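Local structure of PlzA (Borrelia burgdorferi, 7MIE) at residues Arg31-Lys36 with Ile151-Gly156; Leu52-Thr57 with Tyr72-Asp77; Ile58-Gly63 with Leu81-Asp86; Pro90-Asn95 with Leu139-Leu144. The protein binds the bacterial second messenger c-di-GMP and probably acts as a signalling receptor of the PilZ type. All blocks are in the same frame, centred on the assembly; numbering follows the deposited sequence. Where two conformers were deposited one is given.

Contact 1: residues Arg31-Lys36 with Ile151-Gly156; sequences RDYGAK and IAIKVG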
loop_
_atom_site.group_PDB
_atom_site.type_symbol
_atom_site.label_atom_id
_atom_site.label_comp_id
_atom_site.label_asym_id
_atom_site.label_seq_id
_atom_site.Cartn_x
_atom_site.Cartn_y
_atom_site.Cartn_z
ATOM N N ARG A 31 -12.108 -11.024 -16.510
ATOM C CA ARG A 31 -11.911 -10.161 -17.677
ATOM C C ARG A 31 -12.730 -8.872 -17.541
ATOM O O ARG A 31 -12.220 -7.790 -17.840
ATOM C CB ARG A 31 -12.284 -10.895 -18.978
ATOM C CG ARG A 31 -11.287 -11.980 -19.372
ATOM C CD ARG A 31 -11.574 -12.771 -20.654
ATOM N NE ARG A 31 -12.882 -13.420 -20.798
ATOM C CZ ARG A 31 -13.935 -12.835 -21.369
ATOM N NH1 ARG A 31 -13.810 -11.610 -21.836
ATOM N NH2 ARG A 31 -15.093 -13.461 -21.483
ATOM N N ASP A 32 -13.986 -8.986 -17.073
ATOM C CA ASP A 32 -14.818 -7.795 -16.851
ATOM C C ASP A 32 -14.186 -6.867 -15.808
ATOM O O ASP A 32 -14.106 -5.657 -15.982
ATOM C CB ASP A 32 -16.214 -8.139 -16.323
ATOM C CG ASP A 32 -17.073 -9.000 -17.256
ATOM O OD1 ASP A 32 -16.753 -9.081 -18.462
ATOM O OD2 ASP A 32 -18.031 -9.626 -16.741
ATOM N N TYR A 33 -13.684 -7.436 -14.693
ATOM C CA TYR A 33 -13.050 -6.620 -13.674
ATOM C C TYR A 33 -11.766 -5.957 -14.182
ATOM O O TYR A 33 -11.510 -4.810 -13.847
ATOM C CB TYR A 33 -12.619 -7.525 -12.516
ATOM C CG TYR A 33 -13.662 -7.777 -11.460
ATOM C CD1 TYR A 33 -14.337 -6.718 -10.875
ATOM C CD2 TYR A 33 -13.873 -9.059 -10.974
ATOM C CE1 TYR A 33 -15.260 -6.953 -9.863
ATOM C CE2 TYR A 33 -14.760 -9.298 -9.928
ATOM C CZ TYR A 33 -15.442 -8.232 -9.363
ATOM O OH TYR A 33 -16.373 -8.431 -8.372
ATOM N N GLY A 34 -10.980 -6.670 -15.003
ATOM C CA GLY A 34 -9.787 -6.159 -15.678
ATOM C C GLY A 34 -10.065 -4.894 -16.482
ATOM O O GLY A 34 -9.332 -3.893 -16.393
ATOM N N ALA A 35 -11.191 -4.923 -17.205
ATOM C CA ALA A 35 -11.548 -3.780 -18.045
ATOM C C ALA A 35 -12.061 -2.642 -17.179
ATOM O O ALA A 35 -11.644 -1.502 -17.332
ATOM C CB ALA A 35 -12.609 -4.205 -19.052
ATOM N N LYS A 36 -12.929 -2.968 -16.217
ATOM C CA LYS A 36 -13.589 -1.981 -15.381
ATOM C C LYS A 36 -12.561 -1.232 -14.538
ATOM O O LYS A 36 -12.721 -0.034 -14.310
ATOM C CB LYS A 36 -14.619 -2.680 -14.489
ATOM C CG LYS A 36 -15.426 -1.743 -13.614
ATOM C CD LYS A 36 -16.576 -2.408 -12.900
ATOM C CE LYS A 36 -17.198 -1.371 -11.984
ATOM N NZ LYS A 36 -18.588 -1.705 -11.663
ATOM N N ILE A 151 -7.156 -15.428 -6.506
ATOM C CA ILE A 151 -6.679 -14.125 -6.054
ATOM C C ILE A 151 -7.336 -13.013 -6.881
ATOM O O ILE A 151 -7.853 -12.058 -6.308
ATOM C CB ILE A 151 -5.142 -14.061 -6.107
ATOM C CG1 ILE A 151 -4.590 -14.997 -5.018
ATOM C CG2 ILE A 151 -4.671 -12.636 -5.878
ATOM C CD1 ILE A 151 -3.125 -15.195 -5.062
ATOM N N ALA A 152 -7.353 -13.170 -8.206
ATOM C CA ALA A 152 -7.926 -12.170 -9.107
ATOM C C ALA A 152 -9.384 -11.805 -8.763
ATOM O O ALA A 152 -9.755 -10.631 -8.725
ATOM C CB ALA A 152 -7.793 -12.644 -10.549
ATOM N N ILE A 153 -10.236 -12.802 -8.499
ATOM C CA ILE A 153 -11.640 -12.528 -8.200
ATOM C C ILE A 153 -11.783 -11.758 -6.883
ATOM O O ILE A 153 -12.592 -10.839 -6.779
ATOM C CB ILE A 153 -12.464 -13.845 -8.207
ATOM C CG1 ILE A 153 -13.959 -13.542 -8.208
ATOM C CG2 ILE A 153 -12.096 -14.781 -7.064
ATOM C CD1 ILE A 153 -14.381 -13.175 -9.626
ATOM N N LYS A 154 -10.888 -12.027 -5.908
ATOM C CA LYS A 154 -10.955 -11.304 -4.651
ATOM C C LYS A 154 -10.441 -9.873 -4.800
ATOM O O LYS A 154 -10.981 -8.966 -4.179
ATOM C CB LYS A 154 -10.068 -12.016 -3.632
ATOM C CG LYS A 154 -10.711 -13.279 -3.049
ATOM C CD LYS A 154 -9.760 -13.872 -2.020
ATOM C CE LYS A 154 -10.372 -15.120 -1.397
ATOM N NZ LYS A 154 -9.334 -15.810 -0.599
ATOM N N VAL A 155 -9.463 -9.674 -5.684
ATOM C CA VAL A 155 -8.968 -8.312 -5.903
ATOM C C VAL A 155 -10.091 -7.505 -6.561
ATOM O O VAL A 155 -10.332 -6.343 -6.208
ATOM C CB VAL A 155 -7.674 -8.330 -6.760
ATOM C CG1 VAL A 155 -7.257 -6.908 -7.153
ATOM C CG2 VAL A 155 -6.530 -9.037 -5.995
ATOM N N GLY A 156 -10.831 -8.149 -7.473
ATOM C CA GLY A 156 -11.952 -7.436 -8.088
ATOM C C GLY A 156 -13.025 -7.056 -7.068
ATOM O O GLY A 156 -13.529 -5.919 -7.079
#
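Helix 26-36 packs on helix 149-164 where the ring of Y33 lies against G156. G156 CA sits 3.5 Å from the centroid of the Y33 ring. It is only 2° off the ring normal, so this CH-pi contact is over the middle of the face. G156 has no side chain, so its backbone comes directly onto the ring. The carbonyl group continues along the same face. G156 O comes within 3.4 Å of Y33 CE1, and G156 C within 3.5 Å of Y33 CZ.

Both segments belong to the PilZN3 domain in the N-terminal half of PlzA. Helix 149-164 follows the last strand of the barrel there, and helix 26-36 packs on it. I153 meets the same ring differently. Its CD1 lies near the ring plane, at the edge, 3.9 Å from Y33 CE2. With CG1 of I153 anti to the backbone N (chi1 -167°), the turn at chi2 (79°) brings CD1 to the ring edge, although the CB does not point there. Y33 OH is hydrogen-bonded to D160 OD2, one turn further along helix 149-164. K29 adds a cation-pi contact to the ring.

Contact 2: residues Leu52-Thr57 with Tyr72-Asp77; sequences LNLRNT and YSISMD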
loop_
_atom_site.group_PDB
_atom_site.type_symbol
_atom_site.label_atom_id
_atom_site.label_comp_id
_atom_site.label_asym_id
_atom_site.label_seq_id
_atom_site.Cartn_x
_atom_site.Cartn_y
_atom_site.Cartn_z
ATOM N N LEU A 52 -6.515 -12.392 1.045
ATOM C CA LEU A 52 -6.073 -12.946 -0.231
ATOM C C LEU A 52 -5.259 -14.228 -0.028
ATOM O O LEU A 52 -5.066 -14.935 -1.005
ATOM C CB LEU A 52 -5.188 -11.924 -0.970
ATOM C CG LEU A 52 -5.830 -10.584 -1.342
ATOM C CD1 LEU A 52 -4.786 -9.718 -2.110
ATOM C CD2 LEU A 52 -7.063 -10.760 -2.238
ATOM N N ASN A 53 -4.828 -14.526 1.211
ATOM C CA ASN A 53 -3.900 -15.629 1.486
ATOM C C ASN A 53 -2.655 -15.461 0.600
ATOM O O ASN A 53 -2.259 -16.378 -0.122
ATOM C CB ASN A 53 -4.518 -17.002 1.167
ATOM C CG ASN A 53 -3.704 -18.144 1.767
ATOM O OD1 ASN A 53 -2.802 -17.920 2.542
ATOM N ND2 ASN A 53 -4.053 -19.368 1.430
ATOM N N LEU A 54 -2.045 -14.290 0.716
ATOM C CA LEU A 54 -0.879 -13.984 -0.103
ATOM C C LEU A 54 0.165 -13.352 0.808
ATOM O O LEU A 54 -0.132 -12.411 1.538
ATOM C CB LEU A 54 -1.392 -13.093 -1.258
ATOM C CG LEU A 54 -0.340 -12.554 -2.208
ATOM C CD1 LEU A 54 0.251 -13.724 -2.991
ATOM C CD2 LEU A 54 -1.025 -11.539 -3.148
ATOM N N ARG A 55 1.374 -13.970 0.883
ATOM C CA ARG A 55 2.485 -13.410 1.644
ATOM C C ARG A 55 2.923 -12.107 0.953
ATOM O O ARG A 55 2.848 -11.981 -0.264
ATOM C CB ARG A 55 3.691 -14.368 1.488
ATOM C CG ARG A 55 4.776 -14.256 2.536
ATOM C CD ARG A 55 5.776 -15.422 2.364
ATOM N NE ARG A 55 5.200 -16.784 2.350
ATOM C CZ ARG A 55 5.917 -17.927 2.361
ATOM N NH1 ARG A 55 5.319 -19.112 2.341
ATOM N NH2 ARG A 55 7.239 -17.877 2.382
ATOM N N ASN A 56 3.403 -11.149 1.733
ATOM C CA ASN A 56 3.716 -9.861 1.153
ATOM C C ASN A 56 5.134 -9.859 0.583
ATOM O O ASN A 56 5.502 -8.932 -0.095
ATOM C CB ASN A 56 3.478 -8.713 2.140
ATOM C CG ASN A 56 2.813 -7.520 1.470
ATOM O OD1 ASN A 56 1.965 -7.695 0.585
ATOM N ND2 ASN A 56 3.300 -6.327 1.797
ATOM N N THR A 57 5.914 -10.887 0.904
ATOM C CA THR A 57 7.271 -11.023 0.399
ATOM C C THR A 57 7.192 -11.829 -0.883
ATOM O O THR A 57 6.428 -12.781 -0.998
ATOM C CB THR A 57 8.168 -11.658 1.475
ATOM O OG1 THR A 57 8.320 -10.663 2.487
ATOM C CG2 THR A 57 9.556 -11.986 0.956
ATOM N N TYR A 72 3.690 -3.734 -2.803
ATOM C CA TYR A 72 3.118 -2.452 -2.411
ATOM C C TYR A 72 1.601 -2.434 -2.676
ATOM O O TYR A 72 0.830 -2.036 -1.791
ATOM C CB TYR A 72 3.786 -1.354 -3.248
ATOM C CG TYR A 72 3.117 -0.007 -3.163
ATOM C CD1 TYR A 72 3.401 0.868 -2.120
ATOM C CD2 TYR A 72 2.229 0.399 -4.151
ATOM C CE1 TYR A 72 2.816 2.128 -2.064
ATOM C CE2 TYR A 72 1.637 1.650 -4.112
ATOM C CZ TYR A 72 1.933 2.508 -3.065
ATOM O OH TYR A 72 1.344 3.738 -3.024
ATOM N N SER A 73 1.196 -2.846 -3.880
ATOM C CA SER A 73 -0.234 -2.890 -4.212
ATOM C C SER A 73 -0.468 -3.962 -5.257
ATOM O O SER A 73 0.488 -4.408 -5.903
ATOM C CB SER A 73 -0.743 -1.522 -4.727
ATOM O OG SER A 73 -0.213 -1.227 -6.027
ATOM N N ILE A 74 -1.746 -4.329 -5.414
ATOM C CA ILE A 74 -2.124 -5.346 -6.381
ATOM C C ILE A 74 -3.285 -4.844 -7.221
ATOM O O ILE A 74 -4.152 -4.126 -6.709
ATOM C CB ILE A 74 -2.424 -6.661 -5.645
ATOM C CG1 ILE A 74 -2.618 -7.820 -6.633
ATOM C CG2 ILE A 74 -3.639 -6.506 -4.719
ATOM C CD1 ILE A 74 -2.474 -9.192 -5.952
ATOM N N SER A 75 -3.316 -5.293 -8.481
ATOM C CA SER A 75 -4.336 -4.852 -9.419
ATOM C C SER A 75 -4.849 -6.089 -10.156
ATOM O O SER A 75 -4.495 -7.213 -9.803
ATOM C CB SER A 75 -3.779 -3.846 -10.375
ATOM O OG SER A 75 -3.366 -2.631 -9.718
ATOM N N MET A 76 -5.768 -5.909 -11.131
ATOM C CA MET A 76 -6.361 -7.099 -11.732
ATOM C C MET A 76 -5.372 -7.905 -12.569
ATOM O O MET A 76 -5.484 -9.142 -12.643
ATOM C CB MET A 76 -7.521 -6.705 -12.655
ATOM C CG MET A 76 -8.747 -6.296 -11.854
ATOM S SD MET A 76 -9.330 -7.473 -10.604
ATOM C CE MET A 76 -9.395 -9.013 -11.519
ATOM N N ASP A 77 -4.450 -7.202 -13.233
ATOM C CA ASP A 77 -3.534 -7.976 -14.063
ATOM C C ASP A 77 -2.104 -7.485 -13.921
ATOM O O ASP A 77 -1.266 -7.728 -14.792
ATOM C CB ASP A 77 -4.003 -8.098 -15.511
ATOM C CG ASP A 77 -4.241 -6.753 -16.155
ATOM O OD1 ASP A 77 -3.427 -5.838 -15.916
ATOM O OD2 ASP A 77 -5.295 -6.619 -16.839
#
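L54 CG and I74 CG1 are both anti to their backbone N, with chi1 of 176° and -171°. The I74 branch then runs on extended, with chi2 at 162°. The two side chains reach toward each other and meet tip to tip. L54 CD2 is 3.9 Å from I74 CD1. The other branch of I74, CG2, lies between its backbone N and carbonyl carbon. It turns to L52, whose CD1 stands 4.3 Å from I74 CG2. One isoleucine thus meets two leucines with two different methyl groups. All three residues are buried.

The segments are joined here by side chains alone, and no hydrogen bond crosses between them. Their closest CA atoms, those of L52 and I74, are still 10.5 Å apart. The contact spans the distance with methyl groups, and V155 of helix 149-164 also packs on I74.

N49 helps to hold the first segment in place. Its ND2 is hydrogen-bonded to L54 O and to N56 OD1. N56 ND2 in turn bonds to N284 OD1, which ties this loop to the C-terminal residue.

On the second segment, Y72 and S73 both face K80, forming a classic beta bulge near the end of strand 65-74. On the first, N53 has positive phi and is the C-prime residue of a Schellman motif that ends helix 46-52, directly between the two leucines.

Contact 3: residues Ile58-Gly63 with Leu81-Asp86; sequences IEMRIG and LIFQED
I58 and L81 cross at about a right angle, while M60 meets the F83 ring obliquely. In the first pair, CG2 of I58 touches both methyls of L81. I58 CG2 is 3.7 Å from L81 CD1 and 3.8 Å from L81 CD2. The fork of the leucine is thus turned to one methyl of the isoleucine. In the second pair, the far end of the ring does the touching, with F83 CZ 3.9 Å from M60 CB. M60 is met at its CB, before the bent part of its chain.

I58 and M60, two residues apart on strand 57-62, send their side chains to the same side. L81 and F83 do likewise on strand 78-84. Each strand pairs with strand 65-74 and not with the other, so the contact bridges across that strand inside the curled sheet. L141 of strand 134-143 packs on M60 and L81.

E59 and R61 point the other way. R61 NH2 donates to E59 OE2 at 3.0 Å in a salt bridge. The carboxylate oxygen lies in the guanidinium plane, but the donor approaches from 43° out of the carboxylate plane. T66 OG1 is a second hydrogen-bond partner of E59 OE2.

The chemistry is split by face: charged groups pair on one side of strand 57-62, and the contact itself is wholly apolar, resting on buried packing with no hydrogen bond across it.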
loop_
_atom_site.group_PDB
_atom_site.type_symbol
_atom_site.label_atom_id
_atom_site.label_comp_id
_atom_site.label_asym_id
_atom_site.label_seq_id
_atom_site.Cartn_x
_atom_site.Cartn_y
_atom_site.Cartn_z
ATOM N N ILE A 58 8.020 -11.472 -1.879
ATOM C CA ILE A 58 7.891 -12.145 -3.145
ATOM C C ILE A 58 9.290 -12.263 -3.773
ATOM O O ILE A 58 10.028 -11.296 -3.747
ATOM C CB ILE A 58 6.975 -11.332 -4.050
ATOM C CG1 ILE A 58 6.655 -12.108 -5.313
ATOM C CG2 ILE A 58 7.447 -9.897 -4.326
ATOM C CD1 ILE A 58 5.262 -11.752 -5.765
ATOM N N GLU A 59 9.534 -13.381 -4.455
ATOM C CA GLU A 59 10.802 -13.594 -5.156
ATOM C C GLU A 59 10.665 -13.248 -6.632
ATOM O O GLU A 59 9.717 -13.691 -7.307
ATOM C CB GLU A 59 11.194 -15.064 -4.992
ATOM C CG GLU A 59 12.624 -15.288 -5.462
ATOM C CD GLU A 59 13.104 -16.740 -5.410
ATOM O OE1 GLU A 59 12.358 -17.618 -4.912
ATOM O OE2 GLU A 59 14.280 -16.973 -5.836
ATOM N N MET A 60 11.612 -12.456 -7.167
ATOM C CA MET A 60 11.688 -12.217 -8.595
ATOM C C MET A 60 12.908 -12.949 -9.161
ATOM O O MET A 60 13.967 -12.864 -8.552
ATOM C CB MET A 60 11.885 -10.720 -8.827
ATOM C CG MET A 60 12.590 -10.392 -10.137
ATOM S SD MET A 60 11.382 -10.280 -11.452
ATOM C CE MET A 60 10.577 -8.793 -10.827
ATOM N N ARG A 61 12.730 -13.650 -10.291
ATOM C CA ARG A 61 13.827 -14.305 -10.984
ATOM C C ARG A 61 14.000 -13.696 -12.364
ATOM O O ARG A 61 13.029 -13.502 -13.113
ATOM C CB ARG A 61 13.450 -15.754 -11.288
ATOM C CG ARG A 61 13.817 -16.724 -10.197
ATOM C CD ARG A 61 15.305 -17.063 -10.282
ATOM N NE ARG A 61 15.002 -17.654 -9.024
ATOM C CZ ARG A 61 14.782 -18.943 -8.818
ATOM N NH1 ARG A 61 14.946 -19.812 -9.805
ATOM N NH2 ARG A 61 14.465 -19.349 -7.604
ATOM N N ILE A 62 15.269 -13.411 -12.698
ATOM C CA ILE A 62 15.624 -12.849 -13.996
ATOM C C ILE A 62 16.791 -13.681 -14.499
ATOM O O ILE A 62 17.936 -13.436 -14.118
ATOM C CB ILE A 62 15.977 -11.357 -13.884
ATOM C CG1 ILE A 62 14.843 -10.548 -13.218
ATOM C CG2 ILE A 62 16.295 -10.788 -15.282
ATOM C CD1 ILE A 62 15.324 -9.317 -12.498
ATOM N N GLY A 63 16.476 -14.715 -15.285
ATOM C CA GLY A 63 17.450 -15.765 -15.539
ATOM C C GLY A 63 17.777 -16.497 -14.237
ATOM O O GLY A 63 16.877 -16.998 -13.554
ATOM N N LEU A 81 5.765 -3.679 -6.937
ATOM C CA LEU A 81 6.720 -4.292 -6.015
ATOM C C LEU A 81 7.801 -3.287 -5.644
ATOM O O LEU A 81 8.234 -2.496 -6.498
ATOM C CB LEU A 81 7.394 -5.523 -6.647
ATOM C CG LEU A 81 6.503 -6.686 -7.106
ATOM C CD1 LEU A 81 7.386 -7.920 -7.426
ATOM C CD2 LEU A 81 5.505 -7.063 -5.989
ATOM N N ILE A 82 8.254 -3.377 -4.376
ATOM C CA ILE A 82 9.351 -2.552 -3.871
ATOM C C ILE A 82 10.619 -3.396 -3.801
ATOM O O ILE A 82 10.641 -4.495 -3.202
ATOM C CB ILE A 82 9.015 -2.018 -2.461
ATOM C CG1 ILE A 82 7.841 -1.024 -2.511
ATOM C CG2 ILE A 82 10.264 -1.404 -1.794
ATOM C CD1 ILE A 82 7.170 -0.867 -1.118
ATOM N N PHE A 83 11.687 -2.819 -4.390
ATOM C CA PHE A 83 13.031 -3.384 -4.254
ATOM C C PHE A 83 14.018 -2.285 -3.884
ATOM O O PHE A 83 13.817 -1.108 -4.195
ATOM C CB PHE A 83 13.475 -3.995 -5.596
ATOM C CG PHE A 83 12.728 -5.234 -6.030
ATOM C CD1 PHE A 83 13.018 -6.476 -5.471
ATOM C CD2 PHE A 83 11.699 -5.128 -6.963
ATOM C CE1 PHE A 83 12.299 -7.602 -5.866
ATOM C CE2 PHE A 83 10.985 -6.254 -7.346
ATOM C CZ PHE A 83 11.303 -7.483 -6.811
ATOM N N GLN A 84 15.162 -2.705 -3.329
ATOM C CA GLN A 84 16.254 -1.741 -3.173
ATOM C C GLN A 84 16.701 -1.246 -4.548
ATOM O O GLN A 84 16.635 -1.971 -5.525
ATOM C CB GLN A 84 17.493 -2.397 -2.557
ATOM C CG GLN A 84 17.253 -2.875 -1.141
ATOM C CD GLN A 84 18.488 -3.547 -0.574
ATOM O OE1 GLN A 84 19.142 -4.370 -1.222
ATOM N NE2 GLN A 84 18.811 -3.195 0.653
ATOM N N GLU A 85 17.192 -0.016 -4.606
ATOM C CA GLU A 85 17.711 0.531 -5.856
ATOM C C GLU A 85 18.924 -0.287 -6.314
ATOM O O GLU A 85 19.622 -0.858 -5.471
ATOM C CB GLU A 85 18.057 1.999 -5.634
ATOM C CG GLU A 85 18.550 2.736 -6.859
ATOM C CD GLU A 85 18.934 4.184 -6.555
ATOM O OE1 GLU A 85 18.192 5.111 -7.012
ATOM O OE2 GLU A 85 19.918 4.384 -5.795
ATOM N N ASP A 86 19.179 -0.311 -7.642
ATOM C CA ASP A 86 20.377 -0.912 -8.230
ATOM C C ASP A 86 20.395 -2.427 -8.032
ATOM O O ASP A 86 21.466 -3.016 -7.881
ATOM C CB ASP A 86 21.671 -0.297 -7.662
ATOM C CG ASP A 86 22.817 -0.353 -8.671
ATOM O OD1 ASP A 86 22.570 -0.791 -9.824
ATOM O OD2 ASP A 86 23.956 0.059 -8.311
#

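Contact 4: residues Pro90-Asn95 with Leu139-Leu144; sequences PALAKN and LTLEFL. With EDO (1,2-ethanediol), chain F.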
loop_
_atom_site.group_PDB
_atom_site.type_symbol
_atom_site.label_atom_id
_atom_site.label_comp_id
_atom_site.label_asym_id
_atom_site.label_seq_id
_atom_site.Cartn_x
_atom_site.Cartn_y
_atom_site.Cartn_z
ATOM N N PRO A 90 17.985 -2.582 -12.979
ATOM C CA PRO A 90 18.990 -2.801 -14.011
ATOM C C PRO A 90 19.055 -4.250 -14.526
ATOM O O PRO A 90 19.342 -4.477 -15.711
ATOM C CB PRO A 90 20.312 -2.290 -13.391
ATOM C CG PRO A 90 20.071 -2.213 -11.901
ATOM C CD PRO A 90 18.569 -2.148 -11.695
ATOM N N ALA A 91 18.828 -5.232 -13.640
ATOM C CA ALA A 91 18.811 -6.624 -14.089
ATOM C C ALA A 91 17.706 -6.836 -15.120
ATOM O O ALA A 91 17.879 -7.571 -16.093
ATOM C CB ALA A 91 18.668 -7.596 -12.937
ATOM N N LEU A 92 16.537 -6.221 -14.894
ATOM C CA LEU A 92 15.430 -6.385 -15.840
ATOM C C LEU A 92 15.806 -5.771 -17.182
ATOM O O LEU A 92 15.458 -6.338 -18.204
ATOM C CB LEU A 92 14.159 -5.697 -15.323
ATOM C CG LEU A 92 13.374 -6.483 -14.279
ATOM C CD1 LEU A 92 12.315 -5.567 -13.655
ATOM C CD2 LEU A 92 12.719 -7.716 -14.893
ATOM N N ALA A 93 16.497 -4.624 -17.146
ATOM C CA ALA A 93 16.853 -3.937 -18.387
ATOM C C ALA A 93 17.733 -4.823 -19.247
ATOM O O ALA A 93 17.639 -4.754 -20.464
ATOM C CB ALA A 93 17.555 -2.650 -18.062
ATOM N N LYS A 94 18.578 -5.640 -18.607
ATOM C CA LYS A 94 19.480 -6.514 -19.345
ATOM C C LYS A 94 18.702 -7.681 -19.960
ATOM O O LYS A 94 19.176 -8.358 -20.867
ATOM C CB LYS A 94 20.600 -6.926 -18.398
ATOM C CG LYS A 94 21.527 -5.757 -18.087
ATOM C CD LYS A 94 22.605 -6.065 -17.080
ATOM C CE LYS A 94 23.838 -5.233 -17.365
ATOM N NZ LYS A 94 25.014 -5.767 -16.637
ATOM N N ASN A 95 17.487 -7.928 -19.469
ATOM C CA ASN A 95 16.704 -9.052 -19.948
ATOM C C ASN A 95 15.453 -8.560 -20.692
ATOM O O ASN A 95 14.421 -9.219 -20.652
ATOM C CB ASN A 95 16.311 -9.928 -18.747
ATOM C CG ASN A 95 15.916 -11.335 -19.138
ATOM O OD1 ASN A 95 16.653 -11.968 -19.892
ATOM N ND2 ASN A 95 14.769 -11.827 -18.659
ATOM N N LEU A 139 8.203 -0.859 -8.760
ATOM C CA LEU A 139 8.103 -1.417 -10.110
ATOM C C LEU A 139 6.688 -1.906 -10.394
ATOM O O LEU A 139 6.231 -2.827 -9.702
ATOM C CB LEU A 139 9.001 -2.654 -10.218
ATOM C CG LEU A 139 10.485 -2.423 -10.519
ATOM C CD1 LEU A 139 11.163 -1.719 -9.363
ATOM C CD2 LEU A 139 11.182 -3.739 -10.822
ATOM N N THR A 140 6.090 -1.403 -11.488
ATOM C CA THR A 140 4.791 -1.909 -11.910
ATOM C C THR A 140 5.049 -3.044 -12.893
ATOM O O THR A 140 5.707 -2.813 -13.934
ATOM C CB THR A 140 3.985 -0.779 -12.563
ATOM O OG1 THR A 140 3.823 0.346 -11.688
ATOM C CG2 THR A 140 2.631 -1.260 -13.076
ATOM N N LEU A 141 4.558 -4.233 -12.570
ATOM C CA LEU A 141 4.812 -5.442 -13.337
ATOM C C LEU A 141 3.481 -6.029 -13.800
ATOM O O LEU A 141 2.608 -6.291 -12.972
ATOM C CB LEU A 141 5.558 -6.446 -12.453
ATOM C CG LEU A 141 6.957 -5.994 -12.021
ATOM C CD1 LEU A 141 7.398 -6.802 -10.809
ATOM C CD2 LEU A 141 7.927 -6.220 -13.185
ATOM N N GLU A 142 3.392 -6.317 -15.105
ATOM C CA GLU A 142 2.192 -6.914 -15.667
ATOM C C GLU A 142 2.375 -8.426 -15.820
ATOM O O GLU A 142 3.399 -8.894 -16.316
ATOM C CB GLU A 142 1.942 -6.281 -17.039
ATOM C CG GLU A 142 0.736 -6.906 -17.744
ATOM C CD GLU A 142 0.304 -6.136 -18.976
ATOM O OE1 GLU A 142 0.391 -6.708 -20.075
ATOM O OE2 GLU A 142 -0.108 -4.968 -18.821
ATOM N N PHE A 143 1.353 -9.197 -15.422
ATOM C CA PHE A 143 1.288 -10.637 -15.615
ATOM C C PHE A 143 1.150 -10.953 -17.106
ATOM O O PHE A 143 0.250 -10.464 -17.767
ATOM C CB PHE A 143 0.117 -11.201 -14.801
ATOM C CG PHE A 143 0.400 -11.215 -13.313
ATOM C CD1 PHE A 143 1.271 -12.152 -12.759
ATOM C CD2 PHE A 143 -0.166 -10.264 -12.482
ATOM C CE1 PHE A 143 1.545 -12.155 -11.397
ATOM C CE2 PHE A 143 0.098 -10.255 -11.116
ATOM C CZ PHE A 143 0.958 -11.209 -10.582
ATOM N N LEU A 144 2.049 -11.766 -17.643
ATOM C CA LEU A 144 1.972 -12.167 -19.043
ATOM C C LEU A 144 1.121 -13.431 -19.251
ATOM O O LEU A 144 0.773 -13.773 -20.378
ATOM C CB LEU A 144 3.390 -12.306 -19.605
ATOM C CG LEU A 144 4.130 -10.973 -19.773
ATOM C CD1 LEU A 144 5.526 -11.182 -20.332
ATOM C CD2 LEU A 144 3.345 -9.996 -20.659
HETATM C C1 EDO F . 5.695 3.039 -9.917
HETATM O O1 EDO F . 5.896 1.824 -10.656
HETATM C C2 EDO F . 5.468 4.283 -10.660
HETATM O O2 EDO F . 5.714 4.110 -12.042
#
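L92 of helix 88-94 and L139 of strand 134-143 reach toward each other tip to tip. L92 CD1 is 3.6 Å from L139 CD2. L139 was deposited in two conformers, so this distance holds for one of them. The same methyl of L92 also approaches L141, with L92 CD1 4.5 Å from L141 CD2. L141 does not aim its CB at the helix, but the end of its side chain comes nearer. L92 has CG anti to its carbonyl carbon (chi1 -80°), and chi2 at 168° extends CD1 toward the strand. The three leucines are buried.

T140 stands between the two strand leucines and turns to the other side of the sheet. T140 OG1 lies 2.7 Å from O1 of a 1,2-ethanediol, a possible hydrogen bond. The diol probably comes from the crystallisation liquor. It is hydrogen-bonded to S125 OG and L138 O.

Further out, I62 of strand 57-62 packs on A91, L92 and N95, which places the helix from a second strand. N95 ND2 bonds to L98 O, fixing the turn that leads to strand 98-102. Strand 134-143 is set by backbone bonds on both edges: L139 with L81 and L141 with L79 on one, T140 and E142 with strand 119-131 on the other.

Six antiparallel strands pair in a closed ring here, and the arrangement is a short helix packed by a leucine against the inner apolar residues of a beta barrel, consistent with a PilZ-like fold.

From the N terminus, contact 1 opens in helix 26-36 and closes the longest loop, at helix 149-164. The other three contacts are nested inside it. Contact 2 opens next, and contact 3 opens before it closes, so these two cross over the hairpins of strands 57-62, 65-74 and 78-84. Contact 4 begins after both have closed and brings in helix 88-94 and strand 134-143. M76 of contact 2 packs on Y33, A152 and G156 of contact 1, which ties the helix pair to the barrel. D77 makes a probable backbone hydrogen bond with F143, linking contact 2 to contact 4. Contacts 3 and 4 touch where I62 packs on N95.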